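Local coordinates for protein putative ATP-dependent endonuclease of the OLD family (Thermus scotoductus, PDB 6P74) that degrades linear and supercoiled double-stranded DNA as a metal-dependent 5'-to-3' exonuclease and also carries a DNA-stimulated ATPase, at residues L156-L159 against L160-V163; N226-N229 against S230-L233; P493-I496 against A497-K501. All coordinates share one frame; numbering follows the deposited sequence.

Contact 1 (L156-L159 against L160-V163)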
ATOM      1  N   LEU A 156       4.523   2.708  21.701  1.00 91.65           N
ATOM      2  CA  LEU A 156       5.033   3.468  22.833  1.00 90.25           C
ATOM      3  C   LEU A 156       3.898   3.874  23.765  1.00 90.01           C
ATOM      4  O   LEU A 156       4.038   3.821  24.994  1.00 84.46           O
ATOM      5  CB  LEU A 156       5.789   4.693  22.327  1.00 87.38           C
ATOM      6  CG  LEU A 156       6.574   5.480  23.370  1.00 87.19           C
ATOM      7  CD1 LEU A 156       7.597   4.585  24.098  1.00 87.00           C
ATOM      8  CD2 LEU A 156       7.261   6.625  22.663  1.00 85.37           C
ATOM      9  N   GLY A 157       2.751   4.255  23.191  1.00 87.14           N
ATOM     10  CA  GLY A 157       1.591   4.583  24.007  1.00 82.21           C
ATOM     11  C   GLY A 157       1.220   3.479  24.976  1.00 85.37           C
ATOM     12  O   GLY A 157       0.900   3.741  26.140  1.00 88.66           O
ATOM     13  N   ARG A 158       1.256   2.226  24.518  1.00 81.97           N
ATOM     14  CA  ARG A 158       0.933   1.146  25.441  1.00 83.61           C
ATOM     15  C   ARG A 158       2.001   1.025  26.522  1.00 87.19           C
ATOM     16  O   ARG A 158       1.684   0.686  27.669  1.00 89.67           O
ATOM     17  CB  ARG A 158       0.736  -0.164  24.668  1.00 79.85           C
ATOM     18  CG  ARG A 158       0.554  -1.411  25.523  1.00 88.27           C
ATOM     19  CD  ARG A 158      -0.644  -1.296  26.472  1.00101.47           C
ATOM     20  NE  ARG A 158      -0.700  -2.399  27.442  1.00107.92           N
ATOM     21  CZ  ARG A 158      -0.019  -2.441  28.594  1.00102.62           C
ATOM     22  NH1 ARG A 158       0.794  -1.444  28.945  1.00 94.66           N
ATOM     23  NH2 ARG A 158      -0.147  -3.487  29.405  1.00100.96           N
ATOM     24  N   LEU A 159       3.256   1.355  26.198  1.00 81.80           N
ATOM     25  CA  LEU A 159       4.312   1.297  27.207  1.00 87.54           C
ATOM     26  C   LEU A 159       4.077   2.311  28.325  1.00 85.15           C
ATOM     27  O   LEU A 159       4.275   2.000  29.509  1.00 78.91           O
ATOM     28  CB  LEU A 159       5.679   1.526  26.559  1.00 80.10           C
ATOM     29  CG  LEU A 159       6.905   1.457  27.478  1.00 77.18           C
ATOM     30  CD1 LEU A 159       7.090   0.070  28.080  1.00 73.34           C
ATOM     31  CD2 LEU A 159       8.178   1.877  26.738  1.00 75.48           C
ATOM     32  N   LEU A 160       3.658   3.527  27.969  1.00 79.92           N
ATOM     33  CA  LEU A 160       3.486   4.615  28.928  1.00 86.54           C
ATOM     34  C   LEU A 160       2.154   4.588  29.667  1.00 89.50           C
ATOM     35  O   LEU A 160       1.935   5.447  30.521  1.00 92.23           O
ATOM     36  CB  LEU A 160       3.619   5.969  28.223  1.00 84.84           C
ATOM     37  CG  LEU A 160       4.970   6.260  27.568  1.00 88.08           C
ATOM     38  CD1 LEU A 160       4.868   7.490  26.677  1.00 84.40           C
ATOM     39  CD2 LEU A 160       6.041   6.445  28.632  1.00 86.34           C
ATOM     40  N   GLN A 161       1.261   3.645  29.384  1.00 92.24           N
ATOM     41  CA  GLN A 161      -0.066   3.792  29.966  1.00 93.48           C
ATOM     42  C   GLN A 161      -0.038   3.601  31.487  1.00 99.11           C
ATOM     43  O   GLN A 161      -0.880   4.184  32.182  1.00101.38           O
ATOM     44  CB  GLN A 161      -1.068   2.848  29.285  1.00 90.84           C
ATOM     45  CG  GLN A 161      -1.170   1.444  29.851  1.00 92.01           C
ATOM     46  CD  GLN A 161      -2.291   0.630  29.195  1.00 94.28           C
ATOM     47  OE1 GLN A 161      -2.902   1.059  28.199  1.00 87.52           O
ATOM     48  NE2 GLN A 161      -2.566  -0.549  29.757  1.00 94.59           N
ATOM     49  N   PRO A 162       0.902   2.833  32.055  1.00102.90           N
ATOM     50  CA  PRO A 162       1.053   2.874  33.517  1.00104.75           C
ATOM     51  C   PRO A 162       1.638   4.187  34.008  1.00110.85           C
ATOM     52  O   PRO A 162       1.385   4.580  35.155  1.00118.38           O
ATOM     53  CB  PRO A 162       1.983   1.687  33.809  1.00101.58           C
ATOM     54  CG  PRO A 162       2.767   1.518  32.570  1.00 99.22           C
ATOM     55  CD  PRO A 162       1.803   1.833  31.453  1.00101.82           C
ATOM     56  N   VAL A 163       2.401   4.886  33.166  1.00107.78           N
ATOM     57  CA  VAL A 163       2.921   6.203  33.528  1.00103.82           C
ATOM     58  C   VAL A 163       1.813   7.244  33.467  1.00103.10           C
ATOM     59  O   VAL A 163       1.586   7.991  34.424  1.00 98.62           O
ATOM     60  CB  VAL A 163       4.092   6.578  32.603  1.00 99.50           C
ATOM     61  CG1 VAL A 163       4.448   8.043  32.739  1.00 94.41           C
ATOM     62  CG2 VAL A 163       5.285   5.706  32.907  1.00 98.63           C
TER

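Contact 2 (N226-N229 against S230-L233)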
ATOM      1  N   ASN A 226      -3.157  15.554  28.304  1.00120.75           N
ATOM      2  CA  ASN A 226      -2.652  14.185  28.201  1.00120.67           C
ATOM      3  C   ASN A 226      -1.301  14.216  27.492  1.00110.34           C
ATOM      4  O   ASN A 226      -1.197  13.866  26.307  1.00107.45           O
ATOM      5  CB  ASN A 226      -3.646  13.288  27.464  1.00124.50           C
ATOM      6  CG  ASN A 226      -3.260  11.824  27.512  1.00129.28           C
ATOM      7  OD1 ASN A 226      -2.496  11.398  28.382  1.00134.26           O
ATOM      8  ND2 ASN A 226      -3.786  11.044  26.576  1.00126.57           N
ATOM      9  N   PRO A 227      -0.237  14.617  28.198  1.00101.44           N
ATOM     10  CA  PRO A 227       1.052  14.842  27.518  1.00 93.67           C
ATOM     11  C   PRO A 227       1.738  13.563  27.060  1.00 91.08           C
ATOM     12  O   PRO A 227       2.387  13.560  26.003  1.00 82.39           O
ATOM     13  CB  PRO A 227       1.875  15.580  28.583  1.00 91.83           C
ATOM     14  CG  PRO A 227       1.306  15.097  29.877  1.00 95.22           C
ATOM     15  CD  PRO A 227      -0.170  14.917  29.638  1.00 97.22           C
ATOM     16  N   PHE A 228       1.606  12.473  27.822  1.00 90.55           N
ATOM     17  CA  PHE A 228       2.184  11.194  27.439  1.00 87.36           C
ATOM     18  C   PHE A 228       1.614  10.637  26.127  1.00 87.18           C
ATOM     19  O   PHE A 228       2.063   9.579  25.677  1.00 91.17           O
ATOM     20  CB  PHE A 228       2.005  10.209  28.594  1.00 81.45           C
ATOM     21  CG  PHE A 228       2.684  10.658  29.845  1.00 90.35           C
ATOM     22  CD1 PHE A 228       4.043  10.441  30.027  1.00 94.41           C
ATOM     23  CD2 PHE A 228       1.986  11.334  30.823  1.00 93.07           C
ATOM     24  CE1 PHE A 228       4.692  10.871  31.171  1.00 94.83           C
ATOM     25  CE2 PHE A 228       2.626  11.767  31.968  1.00 97.36           C
ATOM     26  CZ  PHE A 228       3.984  11.533  32.146  1.00 96.45           C
ATOM     27  N   ASN A 229       0.656  11.310  25.493  1.00 87.48           N
ATOM     28  CA  ASN A 229       0.163  10.902  24.181  1.00 88.11           C
ATOM     29  C   ASN A 229       0.926  11.532  23.027  1.00 81.32           C
ATOM     30  O   ASN A 229       0.674  11.184  21.871  1.00 87.20           O
ATOM     31  CB  ASN A 229      -1.323  11.242  24.031  1.00100.45           C
ATOM     32  CG  ASN A 229      -2.217  10.033  24.233  1.00117.89           C
ATOM     33  OD1 ASN A 229      -1.822   9.043  24.863  1.00122.25           O
ATOM     34  ND2 ASN A 229      -3.434  10.108  23.702  1.00124.53           N
ATOM     35  N   SER A 230       1.836  12.449  23.302  1.00 88.05           N
ATOM     36  CA  SER A 230       2.687  13.040  22.282  1.00 90.43           C
ATOM     37  C   SER A 230       4.161  12.755  22.530  1.00 81.64           C
ATOM     38  O   SER A 230       5.012  13.210  21.752  1.00 84.01           O
ATOM     39  CB  SER A 230       2.448  14.555  22.215  1.00100.22           C
ATOM     40  OG  SER A 230       1.393  14.939  23.088  1.00108.81           O
ATOM     41  N   LEU A 231       4.494  12.032  23.593  1.00 76.60           N
ATOM     42  CA  LEU A 231       5.883  11.704  23.859  1.00 81.29           C
ATOM     43  C   LEU A 231       6.406  10.748  22.789  1.00 86.23           C
ATOM     44  O   LEU A 231       5.702   9.840  22.340  1.00 88.58           O
ATOM     45  CB  LEU A 231       6.020  11.090  25.247  1.00 77.99           C
ATOM     46  CG  LEU A 231       7.046  11.631  26.229  1.00 82.59           C
ATOM     47  CD1 LEU A 231       7.002  13.155  26.363  1.00 79.57           C
ATOM     48  CD2 LEU A 231       6.784  10.984  27.568  1.00 84.21           C
ATOM     49  N   ARG A 232       7.643  10.969  22.366  1.00 84.36           N
ATOM     50  CA  ARG A 232       8.292  10.099  21.405  1.00 87.83           C
ATOM     51  C   ARG A 232       9.708   9.818  21.884  1.00 81.92           C
ATOM     52  O   ARG A 232      10.221  10.488  22.781  1.00 79.21           O
ATOM     53  CB  ARG A 232       8.293  10.738  20.015  1.00 95.48           C
ATOM     54  CG  ARG A 232       8.383  12.247  20.062  1.00105.13           C
ATOM     55  CD  ARG A 232       8.501  12.848  18.677  1.00115.54           C
ATOM     56  NE  ARG A 232       9.135  14.167  18.718  1.00124.91           N
ATOM     57  CZ  ARG A 232       9.395  14.902  17.640  1.00129.86           C
ATOM     58  NH1 ARG A 232       9.075  14.450  16.433  1.00135.44           N
ATOM     59  NH2 ARG A 232       9.975  16.088  17.766  1.00127.18           N
ATOM     60  N   LEU A 233      10.329   8.793  21.308  1.00 78.07           N
ATOM     61  CA  LEU A 233      11.765   8.621  21.450  1.00 79.92           C
ATOM     62  C   LEU A 233      12.463   9.452  20.378  1.00 81.30           C
ATOM     63  O   LEU A 233      12.033   9.481  19.223  1.00 78.45           O
ATOM     64  CB  LEU A 233      12.164   7.153  21.316  1.00 80.72           C
ATOM     65  CG  LEU A 233      12.072   6.234  22.534  1.00 80.14           C
ATOM     66  CD1 LEU A 233      12.489   6.955  23.794  1.00 76.46           C
ATOM     67  CD2 LEU A 233      10.688   5.634  22.659  1.00 86.55           C
TER

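Contact 3 (P493-I496 against A497-K501)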
ATOM      1  N   PRO A 493      38.322 -29.599   4.472  1.00 97.47           N
ATOM      2  CA  PRO A 493      37.775 -29.349   3.127  1.00 96.41           C
ATOM      3  C   PRO A 493      38.768 -29.585   2.002  1.00 97.64           C
ATOM      4  O   PRO A 493      38.390 -30.205   0.999  1.00 95.86           O
ATOM      5  CB  PRO A 493      37.323 -27.880   3.201  1.00 94.72           C
ATOM      6  CG  PRO A 493      37.053 -27.644   4.654  1.00 93.04           C
ATOM      7  CD  PRO A 493      38.073 -28.470   5.391  1.00 95.11           C
ATOM      8  N   TYR A 494      40.023 -29.121   2.133  1.00 98.26           N
ATOM      9  CA  TYR A 494      40.993 -29.291   1.055  1.00100.41           C
ATOM     10  C   TYR A 494      41.258 -30.762   0.764  1.00 92.94           C
ATOM     11  O   TYR A 494      41.463 -31.143  -0.394  1.00 94.27           O
ATOM     12  CB  TYR A 494      42.298 -28.570   1.387  1.00111.36           C
ATOM     13  CG  TYR A 494      42.179 -27.063   1.316  1.00125.17           C
ATOM     14  CD1 TYR A 494      41.265 -26.450   0.450  1.00122.70           C
ATOM     15  CD2 TYR A 494      42.974 -26.243   2.124  1.00133.65           C
ATOM     16  CE1 TYR A 494      41.158 -25.060   0.390  1.00125.02           C
ATOM     17  CE2 TYR A 494      42.874 -24.857   2.071  1.00135.58           C
ATOM     18  CZ  TYR A 494      41.969 -24.271   1.206  1.00131.10           C
ATOM     19  OH  TYR A 494      41.884 -22.896   1.169  1.00132.02           O
ATOM     20  N   ARG A 495      41.266 -31.605   1.799  1.00 90.29           N
ATOM     21  CA  ARG A 495      41.420 -33.040   1.582  1.00 87.19           C
ATOM     22  C   ARG A 495      40.206 -33.629   0.866  1.00 79.25           C
ATOM     23  O   ARG A 495      40.345 -34.419  -0.077  1.00 78.85           O
ATOM     24  CB  ARG A 495      41.662 -33.747   2.916  1.00 95.06           C
ATOM     25  CG  ARG A 495      42.047 -35.207   2.762  1.00103.75           C
ATOM     26  CD  ARG A 495      43.173 -35.342   1.727  1.00111.37           C
ATOM     27  NE  ARG A 495      43.286 -36.694   1.175  1.00113.70           N
ATOM     28  CZ  ARG A 495      43.990 -37.004   0.086  1.00115.59           C
ATOM     29  NH1 ARG A 495      44.645 -36.053  -0.574  1.00120.00           N
ATOM     30  NH2 ARG A 495      44.040 -38.260  -0.348  1.00110.23           N
ATOM     31  N   ILE A 496      39.002 -33.267   1.301  1.00 82.02           N
ATOM     32  CA  ILE A 496      37.813 -33.772   0.629  1.00 73.82           C
ATOM     33  C   ILE A 496      37.798 -33.316  -0.819  1.00 80.90           C
ATOM     34  O   ILE A 496      37.488 -34.093  -1.728  1.00 87.62           O
ATOM     35  CB  ILE A 496      36.544 -33.321   1.367  1.00 69.86           C
ATOM     36  CG1 ILE A 496      36.446 -34.030   2.716  1.00 74.11           C
ATOM     37  CG2 ILE A 496      35.315 -33.603   0.503  1.00 63.73           C
ATOM     38  CD1 ILE A 496      35.533 -33.344   3.716  1.00 69.64           C
ATOM     39  N   ALA A 497      38.118 -32.046  -1.053  1.00 82.60           N
ATOM     40  CA  ALA A 497      38.033 -31.504  -2.400  1.00 86.97           C
ATOM     41  C   ALA A 497      39.001 -32.209  -3.337  1.00 89.63           C
ATOM     42  O   ALA A 497      38.641 -32.545  -4.472  1.00 95.08           O
ATOM     43  CB  ALA A 497      38.311 -29.998  -2.386  1.00 94.49           C
ATOM     44  N   GLU A 498      40.239 -32.439  -2.899  1.00 83.64           N
ATOM     45  CA  GLU A 498      41.175 -33.022  -3.843  1.00 89.31           C
ATOM     46  C   GLU A 498      40.838 -34.478  -4.137  1.00 85.38           C
ATOM     47  O   GLU A 498      41.012 -34.928  -5.277  1.00 89.11           O
ATOM     48  CB  GLU A 498      42.622 -32.846  -3.376  1.00106.25           C
ATOM     49  CG  GLU A 498      43.035 -33.404  -2.037  1.00115.36           C
ATOM     50  CD  GLU A 498      44.459 -32.953  -1.674  1.00132.71           C
ATOM     51  OE1 GLU A 498      44.737 -31.731  -1.766  1.00138.53           O
ATOM     52  OE2 GLU A 498      45.308 -33.813  -1.326  1.00137.55           O
ATOM     53  N   ILE A 499      40.311 -35.221  -3.164  1.00 76.26           N
ATOM     54  CA  ILE A 499      39.803 -36.554  -3.487  1.00 74.29           C
ATOM     55  C   ILE A 499      38.686 -36.455  -4.517  1.00 74.27           C
ATOM     56  O   ILE A 499      38.738 -37.091  -5.577  1.00 75.94           O
ATOM     57  CB  ILE A 499      39.332 -37.287  -2.221  1.00 71.52           C
ATOM     58  CG1 ILE A 499      40.546 -37.719  -1.386  1.00 82.83           C
ATOM     59  CG2 ILE A 499      38.492 -38.478  -2.595  1.00 63.03           C
ATOM     60  CD1 ILE A 499      40.179 -38.135   0.041  1.00 84.70           C
ATOM     61  N   LEU A 500      37.665 -35.639  -4.230  1.00 71.80           N
ATOM     62  CA  LEU A 500      36.508 -35.567  -5.117  1.00 70.63           C
ATOM     63  C   LEU A 500      36.874 -35.044  -6.494  1.00 74.48           C
ATOM     64  O   LEU A 500      36.209 -35.372  -7.483  1.00 73.47           O
ATOM     65  CB  LEU A 500      35.434 -34.685  -4.500  1.00 69.63           C
ATOM     66  CG  LEU A 500      34.713 -35.372  -3.362  1.00 69.81           C
ATOM     67  CD1 LEU A 500      33.799 -34.389  -2.640  1.00 69.16           C
ATOM     68  CD2 LEU A 500      33.963 -36.560  -3.923  1.00 67.06           C
ATOM     69  N   LYS A 501      37.907 -34.215  -6.582  1.00 80.28           N
ATOM     70  CA  LYS A 501      38.315 -33.721  -7.887  1.00 90.55           C
ATOM     71  C   LYS A 501      38.848 -34.828  -8.799  1.00 87.71           C
ATOM     72  O   LYS A 501      38.888 -34.629 -10.018  1.00 87.83           O
ATOM     73  CB  LYS A 501      39.355 -32.598  -7.724  1.00 93.93           C
ATOM     74  CG  LYS A 501      38.778 -31.250  -7.257  1.00 90.60           C
ATOM     75  CD  LYS A 501      39.857 -30.168  -7.169  1.00 97.50           C
ATOM     76  CE  LYS A 501      39.307 -28.892  -6.545  1.00102.30           C
ATOM     77  NZ  LYS A 501      40.359 -27.844  -6.351  1.00107.90           N
TER

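Contact 1 (L156-L159 against L160-V163)
Leu156 meets Leu160 through its carbonyl and its side chain. Its O accepts the amide of Leu160 at 3.0 Å from O to N, an ordinary helical bond between residues four apart, and Leu156 CG lies 4.2 Å from Leu160 CD1. Gly157 O takes a weak second share of the Leu160 N-H, the pair standing 3.3 Å apart with an angle at the hydrogen of only 120°. Arg158 follows, and its O receives the amide of Gln161 in a long, weak but straight bond. Its side chain starts away from the next turn and then doubles back: the bend at chi2 (58°) brings the guanidinium face to face with the Gln161 amide, the two planes 9° apart. Gln161 NE2 sits over the centre of that group, 3.4 Å from Arg158 CZ, so the amide meets a face and leaves the N-H groups for other partners. Arg158 NH2 uses this to bind Glu268 in a salt bridge and the backbone O of Lys269. Leu159 closes the walk with its O 3.1 Å from Pro162 CD. The proline has no amide hydrogen to offer, and the regular bonds to the previous turn fail at Pro162 and Val163; Val163 N makes only a weak bond to Leu160 O, three residues back. Leu159 packs on helix 246-266 of its own chain and on Ile192 of the second subunit, while Leu156 and Leu160 pack on Phe219 of that subunit. The arrangement is that of a proline-kinked helix at a dimer interface, here in the dimerization domain.

Contact 2 (N226-N229 against S230-L233)
A single 3-10 turn, residues 227-229, lies in the loop before the short strand 232-235 of the dimerization domain, and its closing bond joins Pro227 to Ser230. Ser230 N reaches Pro227 O at 3.0 Å in a straight bond (170° at the hydrogen), although the donor stands 45° out of the carbonyl plane. The same oxygen is approached by the Ser230 hydroxyl, OG lying 3.4 Å away in a weak bond, so that main chain and side chain of one residue both close on one acceptor. Just before the turn, Asn226 is tied by its OD1 to Arg164 NE on helix 154-166. From Leu231 the chain straightens into the strand, where Arg232 and Leu233 pair antiparallel with a strand of the second subunit and carry the sheet across the interface. Phe228 and Leu231, three residues apart, project side by side in the same direction. Phe228 touches Val163, and Leu231 touches Leu160, both on helix 154-166; Phe167 meets the Phe228 ring edge-to-face. Between the two side chains the contact comes down to one methyl against the ring: Leu231 CD2 approaches obliquely, 3.7 Å from Phe228 CD1.

Contact 3 (P493-I496 against A497-K501)
Arg495 crosses the next turn of its helix to reach both Glu498 and Ile499, three and four residues ahead. From CB, which points away from that turn, CG lies anti to the backbone N (chi1 -171°), and a bend at chi2 (49°) swings the rest of the chain forward along the helix. CD then passes 4.0 Å from Glu498 OE2. NE comes to rest 3.6 Å from Ile499 CD1, and CZ is flanked by Ile499 CG1, which lies over one face of the guanidinium, offset toward its rim. NH2 touches the same isoleucine, at 3.7 Å from CG1. NH1, on the side of Glu498, makes the salt bridge, meeting OE2 near the plane of the guanidinium at its edge. The modelled separation of NH1 and OE2, 2.5 Å, is very short and the bond is bent, so its detailed geometry is doubtful; the carboxylate stands 73° to the guanidinium. The isoleucine thus lies against the flat group while the glutamate takes its edge. The helix itself is regular: Ala497 N bonds Pro493 O at 2.8 Å, and Leu500 N bonds Ile496 O at 2.9 Å. The Ile496 and Leu500 side chains lie side by side, with CG2 of the first 3.6 Å from CD1 of the second. Helix 493-501 belongs to the Toprim domain and lays its apolar side on its neighbours: Pro493 and Ile496 meet helix 379-391, Ile499 and Leu500 meet Leu483 of helix 479-483. Ile485, in a loop, packs on Arg495, Ile496 and Ile499.

Contacts 1 and 2 share the dimerization domain: their centres lie about 9 Å apart, Leu156 packs on Leu233, and both touch the second subunit. The centre of contact 3, in the Toprim domain, lies about 60 Å from that of contact 1 and about 63 Å from that of contact 2, and no other chain of the assembly touches it. Contact 1 is partly buried, with leucines inward and an Arg-Gln stack at its more exposed side; contact 2 mixes a buried Phe-Leu pair with a polar turn; contact 3 has the most exposed residues and the only salt bridge across its segments. Ile496's side chain lies about 8 Å from those of Asp381, an inferred metal ligand, and Glu480, which binds samarium here.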